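Local coordinates for protein putative TetR family transcriptional regulator (Streptomyces coelicolor A3, PDB 3BQY) that probably binds DNA as a dimeric transcriptional regulator of the TetR family, most likely acting as a repressor, at residues A167-A170 / G171-P174. Sequence-based numbering, arbitrary orientation.
Sequences AVAA and GTYP
An alpha-turn over Ala169-Tyr173, containing a type I beta-turn, lies in the loop between helix 161-167 and helix 174-183, in the C-terminal domain, which in TetR relatives binds ligand and forms the dimer. It closes on one carbonyl, Ala169 O, which is gripped by two backbone amides. The i to i+4 bond from Tyr173 N to Ala169 O is 2.9 Å long; the C=O...N angle is 161°, and the amide meets the carbonyl almost head-on. The i to i+3 bond, Thr172 N to Ala169 O, is longer at 3.3 Å and comes from above the carbonyl plane. Together they enclose Ala170, Gly171 and Thr172 in the turn, which delivers Tyr173 to the N-cap position of the next helix. With its CG anti to the carbonyl carbon (chi1 -55°), Tyr173 sends its ring back along the incoming chain. Its CB meets Val168 CG2 at 4.2 Å, and Ala167 O lies at the ring edge, 4.1 Å from Tyr173 CD2. Val168 also rests on Leu176 and Ala177 of helix 174-183, while Leu109 of the second subunit packs on both Ala167 and Tyr173. On the turn itself, Thr172 OG1 lies 3.7 Å from Ala169 CB; beyond it, Pro174 CB sits 3.3 Å from Ala170 O.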
loop_
_atom_site.group_PDB
_atom_site.type_symbol
_atom_site.label_atom_id
_atom_site.label_comp_id
_atom_site.label_asym_id
_atom_site.label_seq_id
_atom_site.Cartn_x
_atom_site.Cartn_y
_atom_site.Cartn_z
ATOM N N ALA A 167 16.988 5.757 15.101
ATOM C CA ALA A 167 16.857 4.495 15.838
ATOM C C ALA A 167 18.072 3.575 15.631
ATOM O O ALA A 167 18.367 2.718 16.454
ATOM C CB ALA A 167 15.585 3.805 15.444
ATOM N N VAL A 168 18.791 3.794 14.536
ATOM C CA VAL A 168 19.846 2.886 14.109
ATOM C C VAL A 168 21.216 3.206 14.726
ATOM O O VAL A 168 21.558 4.360 14.977
ATOM C CB VAL A 168 19.869 2.802 12.559
ATOM C CG1 VAL A 168 21.159 2.286 12.024
ATOM C CG2 VAL A 168 18.726 1.927 12.082
ATOM N N ALA A 169 21.944 2.141 15.030
ATOM C CA ALA A 169 23.378 2.146 15.289
ATOM C C ALA A 169 23.950 0.906 14.571
ATOM O O ALA A 169 23.212 -0.071 14.328
ATOM C CB ALA A 169 23.660 2.065 16.805
ATOM N N ALA A 170 25.252 0.955 14.237
ATOM C CA ALA A 170 25.944 -0.203 13.629
ATOM C C ALA A 170 26.013 -1.322 14.663
ATOM O O ALA A 170 26.045 -2.500 14.314
ATOM C CB ALA A 170 27.339 0.189 13.135
ATOM N N GLY A 171 26.004 -0.937 15.946
ATOM C CA GLY A 171 26.073 -1.896 17.052
ATOM C C GLY A 171 24.786 -2.688 17.286
ATOM O O GLY A 171 24.823 -3.725 17.998
ATOM N N THR A 172 23.647 -2.196 16.768
ATOM C CA THR A 172 22.368 -2.881 17.007
ATOM C C THR A 172 21.625 -3.292 15.751
ATOM O O THR A 172 21.028 -4.363 15.749
ATOM C CB THR A 172 21.392 -2.098 17.885
ATOM O OG1 THR A 172 21.332 -0.748 17.407
ATOM C CG2 THR A 172 21.875 -2.113 19.321
ATOM N N TYR A 173 21.643 -2.450 14.711
ATOM C CA TYR A 173 21.055 -2.798 13.393
ATOM C C TYR A 173 22.093 -2.550 12.309
ATOM O O TYR A 173 22.005 -1.565 11.565
ATOM C CB TYR A 173 19.747 -2.005 13.101
ATOM C CG TYR A 173 18.740 -2.187 14.218
ATOM C CD1 TYR A 173 17.982 -3.355 14.307
ATOM C CD2 TYR A 173 18.596 -1.217 15.214
ATOM C CE1 TYR A 173 17.067 -3.561 15.360
ATOM C CE2 TYR A 173 17.671 -1.400 16.297
ATOM C CZ TYR A 173 16.910 -2.581 16.342
ATOM O OH TYR A 173 16.010 -2.816 17.372
ATOM N N PRO A 174 23.097 -3.431 12.235
ATOM C CA PRO A 174 24.267 -3.160 11.384
ATOM C C PRO A 174 23.968 -3.089 9.901
ATOM O O PRO A 174 24.626 -2.336 9.202
ATOM C CB PRO A 174 25.226 -4.342 11.695
ATOM C CG PRO A 174 24.350 -5.432 12.282
ATOM C CD PRO A 174 23.203 -4.725 12.957
#